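Local coordinates for putative glycoside hydrolase (PDB 3HBZ), which binds calcium and, as a putative glycoside hydrolase, may play a role in carbohydrate metabolism, at residues 13-18 / 48-53; 66-71 / 87-92; 131-136 / 164-169; 196-201 / 254-259; 242-247 / 264-269. One frame throughout, in Å; residues are numbered along the deposited sequence.

Overall arrangement
The five contacts fall into two groups. Contacts 1 and 2 belong to the N-terminal part of the chain and touch through P48 CG and F68 CZ, 3.5 Å apart. Contacts 3, 4 and 5 lie in the putative carbohydrate metabolism domain. There contact 4 touches contact 5, L255 CD1 standing 3.8 Å from L266 CD2, whereas contact 3 lies about 19 Å from contact 4 between centres. Contacts 1 and 5 are about 30 Å apart between centres. Contact 1 comes closest to a metal, the T53 side chain lying about 6 Å from a sodium ion and about 12 Å from a calcium ion; contacts 2 to 5 are away from the annotated sites.

Contact 1: residues 13-18 / 48-53; sequences LSCRLP and PEFTLT
The F50 ring takes S14 O at its edge, while C15 SG approaches obliquely, 3.7 Å from F50 CE1, a cysteine sulfur-aromatic contact. One face carries the P48 carbonyl carbon, offset toward the rim. C15 and F50, a non-hydrogen-bonded pair, send their side chains to one side of the sheet; with SG anti to its own N (chi1 -176°) the sulfur comes beside CE1, and I33, I35 and I58 pack around. The R16 guanidinium has P18 CG over one face, toward the rim. The E49 carboxylate runs beside it, the two planes 87° apart; its OE1 sits 4.0 Å from R16 NH2, well out of the guanidinium plane, where no N-H points at it, and any attraction is probably one of charges, not a salt bridge. P18 CG lies 3.4 Å from E49 OE2. With an alanine at E49, the guanidinium would probably lose its nearby negative charge and P18 the carboxylate packed against it. Between the antiparallel strands, R16 N meets E49 O at 2.9 Å and E49 N meets R16 O at 2.8 Å. Further along, L13 and S14 both face T51, a classic beta bulge, and S14 OG and T51 OG1 bond at 2.6 Å. A water joins S14 OG to E49 O. The ribbon thus has an apolar side around C15 and F50 and a hydrophilic one of hydroxyls and charges.

Contact 2: residues 66-71 / 87-92; sequences RDFHSP and YTVSVI
The loop from strand 57-59 to strand 72-77 folds over strand 84-92 of the mixed N-terminal sheet, resting F68 and P71 on V89, S90 and V91. F68 leads: its CG lies 3.7 Å from V91 CG2, the two side chains crossing at about a right angle, and its CE1 lies 3.8 Å from V89 CG1. V89 O meets the ring at its edge, in the ring plane, 3.6 Å from CE1. The chi1 of -75° sets F68 CG beside its own N and sends the ring toward the strand, where P48 and Y74 also pack on it. Just before and after F68 the loop is shaped by an Asx turn: D67 OD1 accepts H69 N from 40° above its carboxylate plane and, through its syn lone pair, H69 ND1 at 2.7 Å in the plane of the imidazole. With an alanine in place of F68, a gap would probably open between the loop and the methyl groups of V89 and V91. P71 continues the contact along the strand, its CB 3.6 Å from T88 CG2 and 3.3 Å from S90 OG. One water joins the two backbones, donating to F68 O and accepting from V91 N.

Contact 3: residues 131-136 / 164-169; sequences AGYAMT and RSTGFF
The tail of helix 130-134 comes up to the turn that joins strand 158-165 to helix 167-172, the CA atoms of T136 and F169 standing 5.8 Å apart. Y133 makes the direct bond: held anti to its own N (chi1 -165°), the ring reaches across and its OH donates to S165 O at a short 2.5 Å, almost in line with the C=O bond (163°). R164 CB lies 3.4 Å from Y133 OH. T136 OG1 sits above the centre of the ring and donates to Y133 O at 2.6 Å, in the carbonyl plane. T136 CG2, the other branch, meets T166 CB at 3.8 Å, while T166 OG1 turns to M175 O. T136 O lies at the edge of the F169 ring. A water donates to T136 O and T166 O and accepts from F169 N. On the facing side S165 OG accepts from G167 N at 3.0 Å, an ST turn leading into helix 167-172.

Contact 4: residues 196-201 / 254-259; sequences PLKATK and TLDGTN
D256 is held from several sides. Its OD2 accepts K198 NZ through the syn lone pair in a salt bridge of 2.9 Å, and also takes a hydrogen from a water that donates to K198 O. OD1 has two donors of its own chain segment: T258 OG1 at 2.7 Å, on the syn lone pair, and T258 N at 2.8 Å, on the anti side and 31° out of the carboxylate plane. With both oxygens engaged, the carboxylate is probably held against turning. Bends at chi2 and chi3 (-67° and -85°) fold the K198 chain, which starts off away from the loop, back to the acid; on the way its CD passes 3.8 Å from T258 CG2. L197 faces the loop: L197 CB lies 3.9 Å from T258 CG2, and L197 O accepts G257 N at 2.7 Å in a bent bond. Packing here is tight: a CB at G257 would probably clash with L197 O, consistent with a glycine here. D256 CB also lies 3.1 Å from T200 O. Farther along, K201 CB sits 3.7 Å from T254 OG1, while K201 NZ bonds a hexaethylene glycol, probably from the crystallisation liquor. Together these contacts tie the short helix 196-199 and the start of strand 200-205 to the loop between strands 240-247 and 266-271, whose bend at D256 is the Asx turn made by the T258 N bond.

Contact 5: residues 242-247 / 264-269; sequences YAIMYE and PNLVSI
M245 O, of a selenomethionine, is gripped by two backbone donors of the facing strand, V267 N at 2.8 Å and S268 N at 3.2 Å, each tilted about 20° from the carbonyl plane. In return M245 N donates to S268 O at 3.0 Å. Beyond this point the other strand has slipped by one residue, and Y246 pairs with L266. V267 and S268 both facing M245 is a classic beta bulge in the antiparallel pairing of strands 240-247 and 266-271, part of the domain's beta framework. M245 CG lies 3.8 Å from V267 CG2, on the side away from I244. On the side of I244 and Y246, L266 CD2 lies 3.7 Å from I244 CB and 4.2 Å from Y246 CB. The Y246 ring leads away to bond F202 and N307 through its OH. At the far end N265 takes over: its O accepts E247 N at 3.0 Å, while its ND2 donates to E247 O at 2.8 Å with that oxygen in the amide plane. A chi1 of -72° sets the N265 amide beside its own N, where ND2 can reach that oxygen. The extended E247 chain carries its carboxylate on to a salt bridge with K300.

Contact 1: residues 13-18 / 48-53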
# COMPACT_ATOMS: atom_id res chain seq x y z
N LEU A 13 -5.93 -17.15 -7.76
CA LEU A 13 -6.37 -16.01 -8.57
C LEU A 13 -7.46 -15.22 -7.91
O LEU A 13 -7.69 -14.10 -8.27
CB LEU A 13 -6.83 -16.47 -9.95
CG LEU A 13 -5.76 -17.16 -10.79
CD1 LEU A 13 -6.45 -17.75 -12.04
CD2 LEU A 13 -4.65 -16.13 -11.15
N SER A 14 -8.17 -15.80 -6.94
CA SER A 14 -9.18 -15.06 -6.17
C SER A 14 -9.47 -15.75 -4.87
O SER A 14 -9.15 -16.92 -4.72
CB SER A 14 -10.52 -14.89 -6.96
OG SER A 14 -11.26 -16.13 -7.05
N CYS A 15 -10.10 -15.02 -3.97
CA CYS A 15 -10.45 -15.53 -2.63
C CYS A 15 -11.76 -14.95 -2.23
O CYS A 15 -11.96 -13.75 -2.41
CB CYS A 15 -9.42 -15.06 -1.62
SG CYS A 15 -9.66 -15.68 0.02
N ARG A 16 -12.65 -15.76 -1.66
CA ARG A 16 -13.84 -15.24 -1.06
C ARG A 16 -14.26 -16.11 0.12
O ARG A 16 -13.71 -17.20 0.29
CB ARG A 16 -14.94 -15.10 -2.08
CG ARG A 16 -15.62 -16.37 -2.44
CD ARG A 16 -16.56 -16.13 -3.58
NE ARG A 16 -17.47 -17.26 -3.71
CZ ARG A 16 -18.64 -17.40 -3.09
NH1 ARG A 16 -19.11 -16.46 -2.28
NH2 ARG A 16 -19.35 -18.49 -3.31
N LEU A 17 -15.15 -15.57 0.96
CA LEU A 17 -15.68 -16.25 2.13
C LEU A 17 -17.21 -16.34 2.01
O LEU A 17 -17.93 -15.40 2.32
CB LEU A 17 -15.33 -15.51 3.40
CG LEU A 17 -13.91 -15.43 3.94
CD1 LEU A 17 -13.92 -14.50 5.18
CD2 LEU A 17 -13.39 -16.82 4.29
N PRO A 18 -17.71 -17.48 1.54
CA PRO A 18 -19.16 -17.64 1.37
C PRO A 18 -19.90 -17.36 2.68
O PRO A 18 -19.47 -17.81 3.73
CB PRO A 18 -19.30 -19.13 0.97
CG PRO A 18 -18.01 -19.53 0.39
CD PRO A 18 -16.95 -18.66 1.08
N PRO A 48 -12.26 -20.08 3.53
CA PRO A 48 -11.98 -19.41 2.27
C PRO A 48 -12.08 -20.34 1.05
O PRO A 48 -11.63 -21.51 1.09
CB PRO A 48 -10.54 -18.89 2.45
CG PRO A 48 -10.17 -19.10 3.90
CD PRO A 48 -11.13 -20.05 4.48
N GLU A 49 -12.70 -19.84 -0.01
CA GLU A 49 -12.74 -20.54 -1.31
C GLU A 49 -11.96 -19.77 -2.36
O GLU A 49 -12.01 -18.54 -2.41
CB GLU A 49 -14.17 -20.75 -1.79
CG GLU A 49 -14.86 -21.75 -0.96
CD GLU A 49 -16.29 -21.94 -1.35
OE1 GLU A 49 -16.70 -21.36 -2.39
OE2 GLU A 49 -16.99 -22.64 -0.59
N PHE A 50 -11.21 -20.51 -3.18
CA PHE A 50 -10.26 -19.90 -4.10
C PHE A 50 -10.63 -20.27 -5.55
O PHE A 50 -11.29 -21.29 -5.81
CB PHE A 50 -8.82 -20.36 -3.81
CG PHE A 50 -8.44 -20.24 -2.37
CD1 PHE A 50 -8.10 -19.00 -1.82
CD2 PHE A 50 -8.51 -21.34 -1.51
CE1 PHE A 50 -7.78 -18.87 -0.46
CE2 PHE A 50 -8.16 -21.22 -0.16
CZ PHE A 50 -7.78 -19.98 0.36
N THR A 51 -10.19 -19.43 -6.48
CA THR A 51 -10.01 -19.87 -7.83
C THR A 51 -8.51 -20.02 -8.04
O THR A 51 -7.71 -19.34 -7.37
CB THR A 51 -10.65 -18.94 -8.86
OG1 THR A 51 -10.06 -17.64 -8.74
CG2 THR A 51 -12.20 -18.87 -8.67
N LEU A 52 -8.14 -20.93 -8.95
CA LEU A 52 -6.76 -21.28 -9.21
C LEU A 52 -6.46 -21.27 -10.68
O LEU A 52 -7.35 -21.32 -11.54
CB LEU A 52 -6.44 -22.70 -8.71
CG LEU A 52 -6.67 -23.07 -7.24
CD1 LEU A 52 -6.49 -24.63 -7.07
CD2 LEU A 52 -5.79 -22.23 -6.27
N THR A 53 -5.17 -21.21 -10.96
CA THR A 53 -4.65 -21.52 -12.30
C THR A 53 -5.21 -22.85 -12.79
O THR A 53 -5.14 -23.87 -12.07
CB THR A 53 -3.11 -21.68 -12.22
OG1 THR A 53 -2.56 -20.48 -11.65
CG2 THR A 53 -2.48 -22.02 -13.64
O HOH W 1 -12.95 -17.32 -4.96

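Contact 2: residues 66-71 / 87-92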
# COMPACT_ATOMS: atom_id res chain seq x y z
N ARG A 66 -10.80 -23.35 8.75
CA ARG A 66 -9.60 -23.25 9.58
C ARG A 66 -9.74 -22.11 10.55
O ARG A 66 -10.62 -21.25 10.40
CB ARG A 66 -8.35 -23.05 8.73
CG ARG A 66 -8.36 -23.83 7.42
CD ARG A 66 -7.07 -23.58 6.62
NE ARG A 66 -5.94 -24.30 7.19
CZ ARG A 66 -4.74 -24.35 6.61
NH1 ARG A 66 -4.53 -23.74 5.46
NH2 ARG A 66 -3.76 -25.03 7.17
N ASP A 67 -8.84 -22.13 11.53
CA ASP A 67 -8.76 -21.13 12.59
C ASP A 67 -7.76 -20.06 12.18
O ASP A 67 -6.55 -20.33 12.09
CB ASP A 67 -8.30 -21.80 13.90
CG ASP A 67 -8.41 -20.86 15.09
OD1 ASP A 67 -8.66 -19.64 14.89
OD2 ASP A 67 -8.25 -21.34 16.23
N PHE A 68 -8.26 -18.85 11.90
CA PHE A 68 -7.44 -17.76 11.41
C PHE A 68 -7.04 -16.75 12.52
O PHE A 68 -6.60 -15.63 12.25
CB PHE A 68 -8.16 -17.08 10.25
CG PHE A 68 -8.11 -17.87 8.98
CD1 PHE A 68 -7.04 -17.73 8.11
CD2 PHE A 68 -9.09 -18.81 8.68
CE1 PHE A 68 -6.98 -18.48 6.95
CE2 PHE A 68 -9.03 -19.57 7.51
CZ PHE A 68 -7.98 -19.40 6.65
N HIS A 69 -7.16 -17.15 13.76
CA HIS A 69 -6.48 -16.42 14.82
C HIS A 69 -4.99 -16.19 14.49
O HIS A 69 -4.45 -15.13 14.79
CB HIS A 69 -6.70 -17.11 16.15
CG HIS A 69 -8.02 -16.79 16.76
ND1 HIS A 69 -9.13 -17.60 16.63
CD2 HIS A 69 -8.44 -15.70 17.46
CE1 HIS A 69 -10.16 -17.04 17.25
NE2 HIS A 69 -9.76 -15.89 17.76
N SER A 70 -4.36 -17.18 13.85
CA SER A 70 -3.03 -17.01 13.27
C SER A 70 -3.10 -17.29 11.80
O SER A 70 -3.96 -18.05 11.36
CB SER A 70 -2.04 -17.99 13.87
OG SER A 70 -1.73 -17.63 15.17
N PRO A 71 -2.18 -16.70 11.02
CA PRO A 71 -2.24 -16.92 9.57
C PRO A 71 -2.03 -18.39 9.26
O PRO A 71 -1.34 -19.07 9.99
CB PRO A 71 -1.06 -16.09 9.04
CG PRO A 71 -0.83 -15.04 10.07
CD PRO A 71 -1.11 -15.75 11.38
N TYR A 87 1.30 -20.04 -0.04
CA TYR A 87 0.69 -18.78 0.31
C TYR A 87 0.41 -18.76 1.79
O TYR A 87 -0.02 -19.79 2.33
CB TYR A 87 -0.64 -18.63 -0.41
CG TYR A 87 -0.58 -18.26 -1.87
CD1 TYR A 87 -0.42 -19.22 -2.85
CD2 TYR A 87 -0.80 -16.95 -2.28
CE1 TYR A 87 -0.41 -18.88 -4.19
CE2 TYR A 87 -0.81 -16.60 -3.62
CZ TYR A 87 -0.65 -17.57 -4.57
OH TYR A 87 -0.62 -17.23 -5.89
N THR A 88 0.65 -17.61 2.42
CA THR A 88 0.21 -17.29 3.76
C THR A 88 -1.07 -16.48 3.70
O THR A 88 -1.11 -15.38 3.17
CB THR A 88 1.28 -16.48 4.52
OG1 THR A 88 2.49 -17.23 4.58
CG2 THR A 88 0.84 -16.12 5.96
N VAL A 89 -2.13 -17.01 4.30
CA VAL A 89 -3.43 -16.39 4.25
C VAL A 89 -3.80 -15.93 5.65
O VAL A 89 -3.84 -16.74 6.59
CB VAL A 89 -4.47 -17.35 3.71
CG1 VAL A 89 -5.92 -16.71 3.72
CG2 VAL A 89 -4.07 -17.80 2.26
N SER A 90 -4.04 -14.63 5.76
CA SER A 90 -4.30 -13.96 7.01
C SER A 90 -5.67 -13.29 6.94
O SER A 90 -6.12 -12.85 5.85
CB SER A 90 -3.23 -12.87 7.24
OG SER A 90 -1.93 -13.40 7.36
N VAL A 91 -6.32 -13.24 8.09
CA VAL A 91 -7.60 -12.53 8.24
C VAL A 91 -7.41 -11.37 9.21
O VAL A 91 -6.89 -11.56 10.30
CB VAL A 91 -8.73 -13.47 8.76
CG1 VAL A 91 -10.01 -12.66 9.06
CG2 VAL A 91 -9.03 -14.54 7.68
N ILE A 92 -7.81 -10.18 8.78
CA ILE A 92 -7.76 -8.97 9.58
C ILE A 92 -9.18 -8.70 10.05
O ILE A 92 -10.07 -8.47 9.23
CB ILE A 92 -7.29 -7.75 8.74
CG1 ILE A 92 -5.97 -8.03 8.01
CG2 ILE A 92 -7.19 -6.53 9.61
CD1 ILE A 92 -4.86 -8.27 8.93
O HOH W 2 -4.85 -14.61 10.18

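Contact 3: residues 131-136 / 164-169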
# COMPACT_ATOMS: atom_id res chain seq x y z
N ALA A 131 7.27 -3.77 -5.41
CA ALA A 131 7.05 -4.85 -6.37
C ALA A 131 7.25 -4.37 -7.83
O ALA A 131 7.75 -5.11 -8.70
CB ALA A 131 5.66 -5.44 -6.19
N GLY A 132 6.88 -3.13 -8.07
CA GLY A 132 7.04 -2.52 -9.38
C GLY A 132 8.51 -2.25 -9.66
O GLY A 132 8.98 -2.54 -10.76
N TYR A 133 9.20 -1.65 -8.70
CA TYR A 133 10.63 -1.37 -8.87
C TYR A 133 11.50 -2.61 -9.16
O TYR A 133 12.49 -2.55 -9.90
CB TYR A 133 11.19 -0.59 -7.68
CG TYR A 133 12.56 0.06 -7.94
CD1 TYR A 133 12.68 1.14 -8.77
CD2 TYR A 133 13.71 -0.40 -7.32
CE1 TYR A 133 13.94 1.75 -9.06
CE2 TYR A 133 14.96 0.21 -7.53
CZ TYR A 133 15.08 1.27 -8.42
OH TYR A 133 16.31 1.84 -8.67
N ALA A 134 11.14 -3.72 -8.55
CA ALA A 134 11.82 -4.99 -8.78
C ALA A 134 11.85 -5.35 -10.25
O ALA A 134 12.82 -5.95 -10.75
CB ALA A 134 11.14 -6.13 -7.95
N MSE A 135 10.80 -4.93 -10.97
CA MSE A 135 10.66 -5.23 -12.39
C MSE A 135 11.61 -4.44 -13.27
O MSE A 135 11.79 -4.82 -14.41
CB MSE A 135 9.20 -5.02 -12.86
CG MSE A 135 8.23 -5.98 -12.23
SE MSE A 135 6.39 -5.49 -12.73
CE MSE A 135 6.45 -5.78 -14.60
N THR A 136 12.27 -3.41 -12.73
CA THR A 136 13.26 -2.61 -13.51
C THR A 136 14.59 -3.33 -13.62
O THR A 136 15.47 -2.91 -14.38
CB THR A 136 13.56 -1.27 -12.84
OG1 THR A 136 14.22 -1.51 -11.59
CG2 THR A 136 12.24 -0.45 -12.60
N ARG A 164 14.49 7.03 -6.90
CA ARG A 164 15.54 6.24 -7.51
C ARG A 164 15.48 6.33 -9.02
O ARG A 164 14.38 6.47 -9.60
CB ARG A 164 15.33 4.78 -7.17
CG ARG A 164 15.38 4.50 -5.70
CD ARG A 164 16.73 4.80 -5.10
NE ARG A 164 16.72 4.14 -3.82
CZ ARG A 164 17.75 3.60 -3.18
NH1 ARG A 164 19.00 3.65 -3.65
NH2 ARG A 164 17.50 3.00 -2.04
N SER A 165 16.63 6.17 -9.66
CA SER A 165 16.64 5.87 -11.10
C SER A 165 16.09 4.46 -11.34
O SER A 165 16.37 3.51 -10.57
CB SER A 165 18.07 5.90 -11.65
OG SER A 165 18.03 5.45 -12.99
N THR A 166 15.32 4.30 -12.42
CA THR A 166 14.84 2.98 -12.84
C THR A 166 15.73 2.36 -13.92
O THR A 166 15.39 1.32 -14.50
CB THR A 166 13.46 3.10 -13.44
OG1 THR A 166 13.53 4.04 -14.52
CG2 THR A 166 12.47 3.57 -12.42
N GLY A 167 16.85 3.02 -14.22
CA GLY A 167 17.84 2.48 -15.16
C GLY A 167 17.33 2.45 -16.62
O GLY A 167 16.27 3.00 -16.95
N PHE A 168 18.05 1.74 -17.46
CA PHE A 168 17.73 1.71 -18.88
C PHE A 168 16.32 1.16 -19.15
O PHE A 168 15.58 1.69 -20.01
CB PHE A 168 18.78 0.88 -19.63
CG PHE A 168 18.52 0.79 -21.13
CD1 PHE A 168 18.59 1.92 -21.93
CD2 PHE A 168 18.18 -0.43 -21.72
CE1 PHE A 168 18.31 1.85 -23.29
CE2 PHE A 168 17.94 -0.53 -23.07
CZ PHE A 168 18.00 0.62 -23.87
N PHE A 169 15.93 0.13 -18.41
CA PHE A 169 14.70 -0.56 -18.73
C PHE A 169 13.52 0.31 -18.33
O PHE A 169 12.53 0.42 -19.05
CB PHE A 169 14.66 -1.96 -18.09
CG PHE A 169 15.71 -2.92 -18.61
CD1 PHE A 169 16.08 -2.95 -19.97
CD2 PHE A 169 16.29 -3.84 -17.76
CE1 PHE A 169 17.03 -3.86 -20.43
CE2 PHE A 169 17.20 -4.74 -18.20
CZ PHE A 169 17.60 -4.77 -19.53
O HOH W 3 16.78 -0.73 -15.71

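Contact 4: residues 196-201 / 254-259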
# COMPACT_ATOMS: atom_id res chain seq x y z
N PRO A 196 0.70 2.67 -14.35
CA PRO A 196 1.24 2.71 -12.99
C PRO A 196 0.38 3.49 -12.00
O PRO A 196 0.36 3.19 -10.79
CB PRO A 196 2.62 3.36 -13.17
CG PRO A 196 2.58 4.01 -14.50
CD PRO A 196 1.68 3.12 -15.34
N LEU A 197 -0.35 4.48 -12.49
CA LEU A 197 -1.22 5.24 -11.60
C LEU A 197 -2.40 4.39 -11.09
O LEU A 197 -2.97 4.73 -10.07
CB LEU A 197 -1.76 6.48 -12.32
CG LEU A 197 -0.79 7.60 -12.75
CD1 LEU A 197 -1.57 8.70 -13.57
CD2 LEU A 197 -0.02 8.23 -11.54
N LYS A 198 -2.80 3.37 -11.87
CA LYS A 198 -3.82 2.40 -11.46
C LYS A 198 -3.25 1.35 -10.52
O LYS A 198 -4.00 0.67 -9.85
CB LYS A 198 -4.43 1.69 -12.66
CG LYS A 198 -5.10 2.62 -13.73
CD LYS A 198 -6.30 3.30 -13.23
CE LYS A 198 -7.58 2.48 -13.33
NZ LYS A 198 -8.59 3.25 -12.48
N ALA A 199 -1.93 1.21 -10.48
CA ALA A 199 -1.27 0.23 -9.63
C ALA A 199 -1.37 0.58 -8.15
O ALA A 199 -1.41 -0.33 -7.31
CB ALA A 199 0.20 0.08 -10.03
N THR A 200 -1.36 1.86 -7.81
CA THR A 200 -1.44 2.30 -6.41
C THR A 200 -2.90 2.45 -6.01
O THR A 200 -3.53 3.47 -6.29
CB THR A 200 -0.67 3.63 -6.18
OG1 THR A 200 -1.14 4.60 -7.08
CG2 THR A 200 0.81 3.45 -6.45
N LYS A 201 -3.41 1.44 -5.31
CA LYS A 201 -4.79 1.43 -4.88
C LYS A 201 -4.86 1.95 -3.46
O LYS A 201 -4.38 1.32 -2.54
CB LYS A 201 -5.39 0.04 -4.97
CG LYS A 201 -5.49 -0.46 -6.42
CD LYS A 201 -6.17 -1.81 -6.53
CE LYS A 201 -6.65 -2.10 -7.97
NZ LYS A 201 -7.09 -3.53 -8.21
N THR A 254 -12.10 1.50 -4.70
CA THR A 254 -10.86 2.12 -4.30
C THR A 254 -10.67 3.39 -5.16
O THR A 254 -11.33 3.56 -6.17
CB THR A 254 -9.70 1.16 -4.54
OG1 THR A 254 -8.55 1.74 -3.98
CG2 THR A 254 -9.49 0.87 -6.08
N LEU A 255 -9.80 4.28 -4.72
CA LEU A 255 -9.28 5.35 -5.54
C LEU A 255 -7.85 4.93 -5.85
O LEU A 255 -7.33 3.96 -5.24
CB LEU A 255 -9.31 6.70 -4.79
CG LEU A 255 -10.74 7.18 -4.46
CD1 LEU A 255 -10.74 8.60 -3.92
CD2 LEU A 255 -11.67 7.06 -5.72
N ASP A 256 -7.23 5.65 -6.77
CA ASP A 256 -5.85 5.41 -7.18
C ASP A 256 -5.14 6.66 -7.63
O ASP A 256 -5.63 7.79 -7.38
CB ASP A 256 -5.80 4.33 -8.24
CG ASP A 256 -6.63 4.67 -9.45
OD1 ASP A 256 -6.73 5.85 -9.84
OD2 ASP A 256 -7.14 3.71 -10.04
N GLY A 257 -3.98 6.50 -8.26
CA GLY A 257 -3.25 7.67 -8.73
C GLY A 257 -3.95 8.53 -9.77
O GLY A 257 -3.53 9.66 -10.01
N THR A 258 -5.02 8.05 -10.38
CA THR A 258 -5.67 8.88 -11.38
C THR A 258 -6.70 9.81 -10.73
O THR A 258 -7.15 10.72 -11.39
CB THR A 258 -6.44 8.05 -12.45
OG1 THR A 258 -7.55 7.43 -11.81
CG2 THR A 258 -5.54 7.01 -13.13
N ASN A 259 -7.11 9.57 -9.49
CA ASN A 259 -8.26 10.29 -8.94
C ASN A 259 -8.27 10.52 -7.45
O ASN A 259 -9.33 10.85 -6.85
CB ASN A 259 -9.55 9.58 -9.36
CG ASN A 259 -9.63 8.18 -8.84
OD1 ASN A 259 -8.84 7.75 -8.00
ND2 ASN A 259 -10.56 7.42 -9.37
O HOH W 4 -6.77 1.19 -9.58

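Contact 5: residues 242-247 / 264-269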
# COMPACT_ATOMS: atom_id res chain seq x y z
N TYR A 242 -0.19 13.28 2.48
CA TYR A 242 -1.59 13.55 2.41
C TYR A 242 -2.41 12.37 2.89
O TYR A 242 -1.86 11.27 3.11
CB TYR A 242 -1.95 14.01 1.01
CG TYR A 242 -1.78 13.03 -0.12
CD1 TYR A 242 -2.84 12.21 -0.52
CD2 TYR A 242 -0.61 12.95 -0.82
CE1 TYR A 242 -2.72 11.34 -1.62
CE2 TYR A 242 -0.45 12.04 -1.91
CZ TYR A 242 -1.52 11.25 -2.31
OH TYR A 242 -1.41 10.39 -3.40
N ALA A 243 -3.70 12.62 3.10
CA ALA A 243 -4.67 11.59 3.47
C ALA A 243 -6.00 11.96 2.85
O ALA A 243 -6.29 13.15 2.63
CB ALA A 243 -4.80 11.45 5.01
N ILE A 244 -6.77 10.94 2.49
CA ILE A 244 -8.09 11.12 1.87
C ILE A 244 -9.09 10.18 2.56
O ILE A 244 -8.71 9.14 3.10
CB ILE A 244 -8.06 10.88 0.36
CG1 ILE A 244 -7.52 9.47 0.04
CG2 ILE A 244 -7.19 11.92 -0.33
CD1 ILE A 244 -7.44 9.14 -1.48
N MSE A 245 -10.33 10.60 2.58
CA MSE A 245 -11.47 9.79 3.00
C MSE A 245 -12.47 9.87 1.84
O MSE A 245 -12.78 10.98 1.34
CB MSE A 245 -12.11 10.36 4.22
CG MSE A 245 -13.10 9.41 4.85
SE MSE A 245 -13.96 10.26 6.30
CE MSE A 245 -14.84 8.67 7.06
N TYR A 246 -12.93 8.71 1.40
CA TYR A 246 -13.95 8.64 0.36
C TYR A 246 -14.95 7.52 0.61
O TYR A 246 -14.66 6.53 1.27
CB TYR A 246 -13.28 8.42 -1.02
CG TYR A 246 -12.47 7.16 -1.11
CD1 TYR A 246 -11.15 7.10 -0.66
CD2 TYR A 246 -13.02 5.98 -1.62
CE1 TYR A 246 -10.38 5.91 -0.78
CE2 TYR A 246 -12.27 4.78 -1.71
CZ TYR A 246 -10.97 4.75 -1.30
OH TYR A 246 -10.29 3.53 -1.36
N GLU A 247 -16.13 7.70 0.05
CA GLU A 247 -17.17 6.72 0.09
C GLU A 247 -16.98 5.66 -1.02
O GLU A 247 -16.78 6.00 -2.19
CB GLU A 247 -18.51 7.42 -0.12
CG GLU A 247 -19.67 6.44 -0.01
CD GLU A 247 -21.05 7.12 -0.05
OE1 GLU A 247 -21.09 8.36 -0.01
OE2 GLU A 247 -22.06 6.38 -0.09
N PRO A 264 -15.36 12.22 -7.40
CA PRO A 264 -16.55 12.78 -6.74
C PRO A 264 -16.92 12.01 -5.47
O PRO A 264 -17.71 12.48 -4.68
CB PRO A 264 -17.68 12.66 -7.78
CG PRO A 264 -17.06 12.11 -9.01
CD PRO A 264 -15.61 11.76 -8.79
N ASN A 265 -16.33 10.83 -5.26
CA ASN A 265 -16.58 10.08 -4.03
C ASN A 265 -15.83 10.62 -2.82
O ASN A 265 -16.11 10.18 -1.68
CB ASN A 265 -16.27 8.58 -4.23
CG ASN A 265 -17.31 7.90 -5.10
OD1 ASN A 265 -17.64 8.44 -6.14
ND2 ASN A 265 -17.88 6.78 -4.65
N LEU A 266 -14.87 11.52 -3.05
CA LEU A 266 -14.07 12.09 -1.91
C LEU A 266 -14.98 12.85 -0.98
O LEU A 266 -15.89 13.55 -1.45
CB LEU A 266 -12.99 13.03 -2.44
CG LEU A 266 -11.77 12.31 -3.00
CD1 LEU A 266 -10.96 13.23 -3.89
CD2 LEU A 266 -10.86 11.76 -1.86
N VAL A 267 -14.77 12.68 0.33
CA VAL A 267 -15.46 13.50 1.31
C VAL A 267 -14.52 14.42 2.09
O VAL A 267 -14.95 15.49 2.53
CB VAL A 267 -16.36 12.65 2.26
CG1 VAL A 267 -17.44 11.94 1.43
CG2 VAL A 267 -15.54 11.65 3.07
N SER A 268 -13.24 14.07 2.19
CA SER A 268 -12.30 14.79 3.03
C SER A 268 -10.87 14.60 2.54
O SER A 268 -10.51 13.53 2.00
CB SER A 268 -12.46 14.34 4.48
OG SER A 268 -11.64 15.11 5.33
N ILE A 269 -10.07 15.65 2.66
CA ILE A 269 -8.66 15.62 2.31
C ILE A 269 -7.80 16.37 3.32
O ILE A 269 -8.14 17.49 3.70
CB ILE A 269 -8.41 16.27 0.98
CG1 ILE A 269 -9.29 15.60 -0.08
CG2 ILE A 269 -6.92 16.13 0.62
CD1 ILE A 269 -9.16 16.23 -1.53
O HOH W 5 -19.52 10.90 -1.69